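Local coordinates for protein B-agarase (Agarivorans gilvus, PDB 5Z6P) that is a glycoside hydrolase family 50 beta-agarase that probably cleaves the beta-1,4 linkages of agarose, at residues A[529-539]-A[570-578]; A[454-462]-A[473-484]. All blocks are in the same frame, centred on the assembly; numbering follows the deposited sequence.

Contact 1 of 2, residues A[529-539]-A[570-578]; sequences LGRSADACPTK and LAKGVKGLT
Two helix C-terminal ends, those of 523-530 and 567-572, meet here over one lysine amine, with K539 NZ enclosed by main-chain carbonyls from both segments. K539 NZ donates to L570 O at 2.9 Å and weakly to A571 O. Within its own segment, K539 NZ also bonds L529 O at 2.8 Å and, nearly in line with the C=O, R531 O. The chain reaches them because CG stands anti to the backbone N (chi1 175°) and then bends at chi2 and chi4. The contact thus gathers the ends of both helices around the start of helix 537-550, which carries K539, and the carbonyls there would be expected to stabilise the charged amine. L529 O also accepts V574 N at 2.9 Å, nearly straight at 173°, and the two donors reach it from opposite faces of the carbonyl plane. G573, with positive phi where helix 567-572 ends, makes a CA-H...O contact of 3.5 Å from its CA to G530 O, with L529 O and R531 O also close to that CA. Beyond it, A533 N bonds to A571 O at 2.8 Å, and the methyl groups of A533 and A571 touch. L529 CD1 meets L577 CD1 at 4.0 Å, the side chains crossing nearly at right angles.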
# COMPACT_ATOMS: atom_id res chain seq x y z
N LEU A 529 13.27 -2.86 -26.30
CA LEU A 529 14.16 -2.54 -27.41
C LEU A 529 15.31 -3.57 -27.52
O LEU A 529 15.81 -3.86 -28.62
CB LEU A 529 14.74 -1.13 -27.28
CG LEU A 529 13.82 0.02 -27.69
CD1 LEU A 529 14.41 1.38 -27.32
CD2 LEU A 529 13.52 -0.08 -29.18
N GLY A 530 15.72 -4.11 -26.39
CA GLY A 530 16.75 -5.12 -26.36
C GLY A 530 16.31 -6.45 -26.93
O GLY A 530 17.14 -7.26 -27.29
N ARG A 531 14.99 -6.67 -27.01
CA ARG A 531 14.46 -7.95 -27.48
C ARG A 531 14.30 -8.04 -29.00
O ARG A 531 14.29 -7.03 -29.71
CB ARG A 531 13.13 -8.23 -26.79
CG ARG A 531 13.27 -8.38 -25.28
CD ARG A 531 11.94 -8.53 -24.60
NE ARG A 531 11.19 -9.69 -25.08
CZ ARG A 531 9.94 -9.93 -24.72
NH1 ARG A 531 9.33 -9.09 -23.90
NH2 ARG A 531 9.29 -11.00 -25.17
N SER A 532 14.17 -9.26 -29.50
CA SER A 532 13.94 -9.46 -30.92
C SER A 532 12.45 -9.35 -31.28
O SER A 532 11.58 -9.86 -30.58
CB SER A 532 14.50 -10.81 -31.36
OG SER A 532 14.11 -11.82 -30.46
N ALA A 533 12.14 -8.69 -32.39
CA ALA A 533 10.74 -8.52 -32.77
C ALA A 533 10.04 -9.83 -33.18
O ALA A 533 8.82 -9.88 -33.19
CB ALA A 533 10.62 -7.46 -33.89
N ASP A 534 10.78 -10.89 -33.49
CA ASP A 534 10.11 -12.09 -34.03
C ASP A 534 9.13 -12.75 -33.06
O ASP A 534 8.12 -13.29 -33.49
CB ASP A 534 11.12 -13.13 -34.54
CG ASP A 534 12.28 -13.35 -33.61
OD1 ASP A 534 12.15 -13.07 -32.41
OD2 ASP A 534 13.34 -13.83 -34.09
N ALA A 535 9.40 -12.68 -31.76
CA ALA A 535 8.47 -13.21 -30.78
C ALA A 535 8.00 -12.15 -29.78
O ALA A 535 7.53 -12.47 -28.70
CB ALA A 535 9.10 -14.39 -30.03
N CYS A 536 8.14 -10.89 -30.14
CA CYS A 536 7.70 -9.80 -29.28
C CYS A 536 6.90 -8.78 -30.08
O CYS A 536 7.47 -7.93 -30.73
CB CYS A 536 8.91 -9.13 -28.62
SG CYS A 536 8.50 -7.90 -27.45
N PRO A 537 5.56 -8.89 -30.03
CA PRO A 537 4.68 -7.98 -30.77
C PRO A 537 4.89 -6.50 -30.41
O PRO A 537 4.88 -5.68 -31.31
CB PRO A 537 3.27 -8.44 -30.36
CG PRO A 537 3.44 -9.85 -29.92
CD PRO A 537 4.82 -9.97 -29.37
N THR A 538 5.07 -6.17 -29.13
CA THR A 538 5.31 -4.77 -28.77
C THR A 538 6.62 -4.22 -29.39
O THR A 538 6.65 -3.09 -29.84
CB THR A 538 5.32 -4.59 -27.21
OG1 THR A 538 3.98 -4.70 -26.70
CG2 THR A 538 5.86 -3.23 -26.83
N LYS A 539 7.68 -5.03 -29.41
CA LYS A 539 8.91 -4.62 -30.08
C LYS A 539 8.66 -4.30 -31.56
O LYS A 539 9.18 -3.30 -32.06
CB LYS A 539 9.99 -5.72 -29.96
CG LYS A 539 11.27 -5.42 -30.73
CD LYS A 539 11.87 -4.11 -30.31
CE LYS A 539 13.07 -3.73 -31.16
NZ LYS A 539 14.28 -4.57 -30.88
N LEU A 570 17.71 -3.04 -35.97
CA LEU A 570 17.01 -2.55 -34.79
C LEU A 570 16.10 -3.61 -34.24
O LEU A 570 16.08 -3.89 -33.06
CB LEU A 570 16.18 -1.31 -35.11
CG LEU A 570 15.36 -0.76 -33.95
CD1 LEU A 570 16.25 -0.40 -32.81
CD2 LEU A 570 14.56 0.45 -34.40
N ALA A 571 15.29 -4.16 -35.14
CA ALA A 571 14.28 -5.13 -34.81
C ALA A 571 14.84 -6.35 -34.08
O ALA A 571 14.18 -6.90 -33.22
CB ALA A 571 13.55 -5.56 -36.08
N LYS A 572 16.05 -6.77 -34.45
CA LYS A 572 16.72 -7.94 -33.86
C LYS A 572 17.06 -7.72 -32.38
O LYS A 572 17.08 -8.67 -31.59
CB LYS A 572 17.99 -8.27 -34.65
CG LYS A 572 18.98 -9.19 -33.95
CD LYS A 572 19.78 -10.04 -34.94
CE LYS A 572 20.05 -11.47 -34.43
NZ LYS A 572 18.99 -12.03 -33.53
N GLY A 573 17.34 -6.48 -32.01
CA GLY A 573 17.58 -6.15 -30.61
C GLY A 573 18.72 -5.16 -30.48
O GLY A 573 19.76 -5.34 -31.11
N VAL A 574 18.52 -4.11 -29.69
CA VAL A 574 19.61 -3.20 -29.36
C VAL A 574 19.76 -3.05 -27.85
O VAL A 574 18.79 -2.90 -27.12
CB VAL A 574 19.41 -1.80 -29.99
CG1 VAL A 574 19.49 -1.90 -31.48
CG2 VAL A 574 18.08 -1.20 -29.60
N LYS A 575 21.01 -3.09 -27.40
CA LYS A 575 21.34 -3.02 -25.98
C LYS A 575 22.49 -2.05 -25.78
O LYS A 575 23.14 -1.64 -26.74
CB LYS A 575 21.70 -4.40 -25.45
CG LYS A 575 20.56 -5.39 -25.44
CD LYS A 575 21.02 -6.75 -24.96
CE LYS A 575 19.89 -7.75 -25.07
NZ LYS A 575 20.30 -9.13 -24.68
N GLY A 576 22.75 -1.69 -24.53
CA GLY A 576 23.85 -0.81 -24.22
C GLY A 576 23.64 0.61 -24.74
O GLY A 576 24.60 1.29 -25.09
N LEU A 577 22.38 1.03 -24.77
CA LEU A 577 22.03 2.37 -25.23
C LEU A 577 22.53 3.38 -24.21
O LEU A 577 22.51 3.12 -23.01
CB LEU A 577 20.51 2.50 -25.43
CG LEU A 577 19.86 1.58 -26.47
CD1 LEU A 577 18.35 1.75 -26.46
CD2 LEU A 577 20.42 1.81 -27.87
N THR A 578 22.98 4.53 -24.68
CA THR A 578 23.59 5.51 -23.79
C THR A 578 22.54 6.38 -23.10
O THR A 578 22.84 7.08 -22.15
CB THR A 578 24.59 6.40 -24.54
OG1 THR A 578 23.90 7.29 -25.42
CG2 THR A 578 25.56 5.54 -25.34

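Contact 2 of 2, residues A[454-462]-A[473-484]; sequences WIIGEFDQV and PDPFDPRFRQRA
F459 and D460 meet the N-terminal part of helix 478-495, whose N-cap is D477, as the chain 454-462 runs along it. The F459 ring receives the edge of F480 on one face, a T-shaped pair with planes at 82°, while G457 O lies over the opposite face. R483 CG sits in the ring plane at its edge, 3.6 Å from F459 CD2, and P473 CB approaches CE1. D460 N gives an almost straight bond to D477 OD2 (2.9 Å) on its anti lone pair; R479 NE uses the syn one, with the oxygen lying out of the guanidinium plane. R479 NH1 also bridges to D460 OD1 at 3.0 Å, so this arginine probably offsets the nearness of the two carboxylates, whose OD2 atoms lie 3.4 Å apart. F459 CA lies over the centre of the guanidinium. In the next shell, D477 OD1 caps the helix by accepting R479 N at 2.7 Å, and D474 N bonds to D460 O beside the antiparallel bridge of Q461 with P473. I455 spans a turn of the helix, its CG2 on F480 CE1 and its CD1 on A484 CB. Bends at chi2 and chi3 turn R483 back toward the loop, where R483 NE donates in the guanidinium plane to I456 O at 2.7 Å.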
# COMPACT_ATOMS: atom_id res chain seq x y z
N TRP A 454 -8.88 -9.57 -12.61
CA TRP A 454 -7.47 -9.69 -12.97
C TRP A 454 -7.34 -10.31 -14.35
O TRP A 454 -8.01 -11.30 -14.63
CB TRP A 454 -6.70 -10.59 -12.01
CG TRP A 454 -6.76 -10.22 -10.56
CD1 TRP A 454 -7.63 -10.69 -9.62
CD2 TRP A 454 -5.88 -9.32 -9.89
NE1 TRP A 454 -7.34 -10.13 -8.39
CE2 TRP A 454 -6.27 -9.29 -8.54
CE3 TRP A 454 -4.78 -8.57 -10.30
CZ2 TRP A 454 -5.61 -8.50 -7.60
CZ3 TRP A 454 -4.13 -7.78 -9.36
CH2 TRP A 454 -4.55 -7.76 -8.02
N ILE A 455 -6.46 -9.79 -15.18
CA ILE A 455 -6.22 -10.43 -16.47
C ILE A 455 -4.96 -11.29 -16.39
O ILE A 455 -3.87 -10.79 -16.26
CB ILE A 455 -6.08 -9.41 -17.62
CG1 ILE A 455 -7.32 -8.50 -17.66
CG2 ILE A 455 -5.91 -10.15 -18.95
CD1 ILE A 455 -7.24 -7.41 -18.70
N ILE A 456 -5.15 -12.60 -16.46
CA ILE A 456 -4.06 -13.56 -16.33
C ILE A 456 -4.18 -14.63 -17.39
O ILE A 456 -5.14 -14.65 -18.15
CB ILE A 456 -4.05 -14.23 -14.95
CG1 ILE A 456 -5.37 -14.98 -14.74
CG2 ILE A 456 -3.81 -13.21 -13.83
CD1 ILE A 456 -5.43 -15.80 -13.45
N GLY A 457 -3.22 -15.55 -17.40
CA GLY A 457 -3.20 -16.61 -18.38
C GLY A 457 -2.00 -16.48 -19.30
O GLY A 457 -1.06 -15.75 -19.01
N GLU A 458 -2.05 -17.19 -20.42
CA GLU A 458 -0.92 -17.29 -21.31
C GLU A 458 -0.94 -16.18 -22.35
O GLU A 458 -1.86 -16.10 -23.14
CB GLU A 458 -0.93 -18.65 -22.02
CG GLU A 458 0.39 -19.33 -22.12
CD GLU A 458 0.73 -20.06 -20.85
OE1 GLU A 458 -0.19 -20.21 -20.01
OE2 GLU A 458 1.89 -20.49 -20.68
N PHE A 459 0.09 -15.35 -22.34
CA PHE A 459 0.31 -14.39 -23.42
C PHE A 459 1.72 -13.84 -23.36
O PHE A 459 2.39 -13.94 -22.33
CB PHE A 459 -0.73 -13.24 -23.37
CG PHE A 459 -1.07 -12.77 -21.98
CD1 PHE A 459 -0.14 -12.12 -21.21
CD2 PHE A 459 -2.34 -12.94 -21.48
CE1 PHE A 459 -0.46 -11.68 -19.95
CE2 PHE A 459 -2.66 -12.51 -20.22
CZ PHE A 459 -1.72 -11.88 -19.46
N ASP A 460 2.17 -13.24 -24.47
CA ASP A 460 3.46 -12.56 -24.50
C ASP A 460 3.50 -11.49 -23.41
O ASP A 460 2.48 -10.97 -22.99
CB ASP A 460 3.73 -11.94 -25.87
CG ASP A 460 3.79 -12.99 -27.00
OD1 ASP A 460 4.05 -14.17 -26.70
OD2 ASP A 460 3.56 -12.65 -28.18
N GLN A 461 4.71 -11.19 -22.95
CA GLN A 461 4.90 -10.23 -21.88
C GLN A 461 6.03 -9.27 -22.20
O GLN A 461 6.89 -9.57 -23.03
CB GLN A 461 5.22 -10.94 -20.56
CG GLN A 461 4.03 -11.64 -19.95
CD GLN A 461 4.42 -12.41 -18.72
OE1 GLN A 461 5.43 -13.11 -18.72
NE2 GLN A 461 3.65 -12.26 -17.66
N VAL A 462 6.02 -8.13 -21.52
CA VAL A 462 7.16 -7.23 -21.56
C VAL A 462 7.61 -6.99 -20.13
O VAL A 462 6.84 -7.18 -19.20
CB VAL A 462 6.83 -5.89 -22.24
CG1 VAL A 462 6.50 -6.10 -23.70
CG2 VAL A 462 5.68 -5.28 -21.55
N PRO A 473 1.56 -7.46 -19.41
CA PRO A 473 1.16 -8.15 -20.63
C PRO A 473 1.59 -7.40 -21.90
O PRO A 473 1.78 -6.19 -21.85
CB PRO A 473 -0.36 -8.21 -20.52
CG PRO A 473 -0.72 -7.11 -19.57
CD PRO A 473 0.41 -7.03 -18.60
N ASP A 474 1.80 -8.13 -22.99
CA ASP A 474 1.99 -7.52 -24.31
C ASP A 474 0.62 -7.41 -24.95
O ASP A 474 0.09 -8.40 -25.41
CB ASP A 474 2.93 -8.38 -25.17
CG ASP A 474 3.36 -7.69 -26.46
OD1 ASP A 474 2.59 -6.89 -27.00
OD2 ASP A 474 4.48 -7.97 -26.93
N PRO A 475 0.03 -6.20 -24.97
CA PRO A 475 -1.33 -6.02 -25.47
C PRO A 475 -1.45 -6.17 -26.98
O PRO A 475 -2.56 -6.12 -27.46
CB PRO A 475 -1.67 -4.57 -25.06
CG PRO A 475 -0.40 -3.89 -25.01
CD PRO A 475 0.65 -4.92 -24.60
N PHE A 476 -0.35 -6.36 -27.70
CA PHE A 476 -0.42 -6.61 -29.13
C PHE A 476 -0.42 -8.10 -29.45
O PHE A 476 -0.49 -8.50 -30.60
CB PHE A 476 0.71 -5.90 -29.86
CG PHE A 476 0.63 -4.39 -29.77
CD1 PHE A 476 -0.23 -3.68 -30.61
CD2 PHE A 476 1.39 -3.69 -28.85
CE1 PHE A 476 -0.31 -2.29 -30.53
CE2 PHE A 476 1.31 -2.30 -28.76
CZ PHE A 476 0.45 -1.60 -29.60
N ASP A 477 -0.37 -8.92 -28.41
CA ASP A 477 -0.60 -10.35 -28.59
C ASP A 477 -2.11 -10.59 -28.56
O ASP A 477 -2.77 -10.29 -27.57
CB ASP A 477 0.11 -11.16 -27.50
CG ASP A 477 -0.16 -12.68 -27.58
OD1 ASP A 477 -1.03 -13.17 -28.34
OD2 ASP A 477 0.53 -13.39 -26.84
N PRO A 478 -2.64 -11.16 -29.65
CA PRO A 478 -4.06 -11.52 -29.72
C PRO A 478 -4.56 -12.26 -28.46
O PRO A 478 -5.71 -12.07 -28.07
CB PRO A 478 -4.12 -12.41 -30.95
CG PRO A 478 -3.01 -11.88 -31.82
CD PRO A 478 -1.92 -11.51 -30.88
N ARG A 479 -3.70 -13.07 -27.84
CA ARG A 479 -4.08 -13.81 -26.66
C ARG A 479 -4.45 -12.88 -25.49
O ARG A 479 -5.33 -13.20 -24.72
CB ARG A 479 -2.96 -14.77 -26.24
CG ARG A 479 -2.87 -16.02 -27.12
CD ARG A 479 -1.76 -16.93 -26.61
NE ARG A 479 -0.46 -16.30 -26.79
CZ ARG A 479 0.69 -16.83 -26.39
NH1 ARG A 479 1.82 -16.19 -26.60
NH2 ARG A 479 0.71 -18.01 -25.78
N PHE A 480 -3.80 -11.73 -25.36
CA PHE A 480 -4.12 -10.82 -24.27
C PHE A 480 -5.59 -10.41 -24.32
O PHE A 480 -6.29 -10.45 -23.31
CB PHE A 480 -3.25 -9.56 -24.29
CG PHE A 480 -3.70 -8.51 -23.30
CD1 PHE A 480 -3.59 -8.75 -21.94
CD2 PHE A 480 -4.28 -7.32 -23.73
CE1 PHE A 480 -4.01 -7.82 -21.03
CE2 PHE A 480 -4.73 -6.39 -22.82
CZ PHE A 480 -4.58 -6.63 -21.47
N ARG A 481 -6.06 -10.06 -25.52
CA ARG A 481 -7.44 -9.65 -25.73
C ARG A 481 -8.40 -10.76 -25.31
O ARG A 481 -9.39 -10.50 -24.63
CB ARG A 481 -7.69 -9.25 -27.20
CG ARG A 481 -9.08 -8.67 -27.40
CD ARG A 481 -9.39 -8.31 -28.87
NE ARG A 481 -8.75 -7.09 -29.31
CZ ARG A 481 -9.20 -5.86 -29.06
NH1 ARG A 481 -10.32 -5.68 -28.36
NH2 ARG A 481 -8.56 -4.81 -29.53
N GLN A 482 -8.09 -12.00 -25.68
CA GLN A 482 -8.92 -13.13 -25.27
C GLN A 482 -8.96 -13.29 -23.75
O GLN A 482 -9.99 -13.65 -23.21
CB GLN A 482 -8.43 -14.44 -25.91
CG GLN A 482 -8.57 -14.47 -27.40
CD GLN A 482 -9.96 -14.09 -27.82
OE1 GLN A 482 -10.91 -14.77 -27.50
NE2 GLN A 482 -10.09 -12.96 -28.51
N ARG A 483 -7.84 -13.06 -23.08
CA ARG A 483 -7.81 -13.18 -21.62
C ARG A 483 -8.58 -12.01 -20.98
O ARG A 483 -9.25 -12.19 -19.97
CB ARG A 483 -6.37 -13.25 -21.10
CG ARG A 483 -5.58 -14.50 -21.54
CD ARG A 483 -6.33 -15.79 -21.27
NE ARG A 483 -6.81 -15.83 -19.89
CZ ARG A 483 -7.87 -16.51 -19.50
NH1 ARG A 483 -8.58 -17.21 -20.37
NH2 ARG A 483 -8.25 -16.47 -18.23
N ALA A 484 -8.48 -10.83 -21.58
CA ALA A 484 -9.25 -9.68 -21.09
C ALA A 484 -10.74 -9.98 -21.19
O ALA A 484 -11.48 -9.69 -20.27
CB ALA A 484 -8.91 -8.40 -21.86
O HOH W 1 -7.83 -13.50 -17.11
O HOH W 2 6.32 -9.58 -25.94

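From the N terminus, contact 2 comes first: the chain leaves strand 449-453, passes through 454-462, and returns after ten intervening residues to pair and pack against it, closing a short loop at the start of helix 478-495. Contact 1 opens later and closes a longer, mostly helical excursion, through helices 537-550 and 553-560, that ends at helix 567-572. The loops follow in series, neither enclosing nor crossing the other. Their centres are about 19 Å apart, yet the segments touch: T538 OG1 probably bonds to D474 OD1 and R531 NH1 to Q461 O, both at 2.6 Å, while P537 packs on D460 and D474. The helical excursion is thereby tied to the small antiparallel strand pair 461-462/472-473 and the turn leading into helix 478-495.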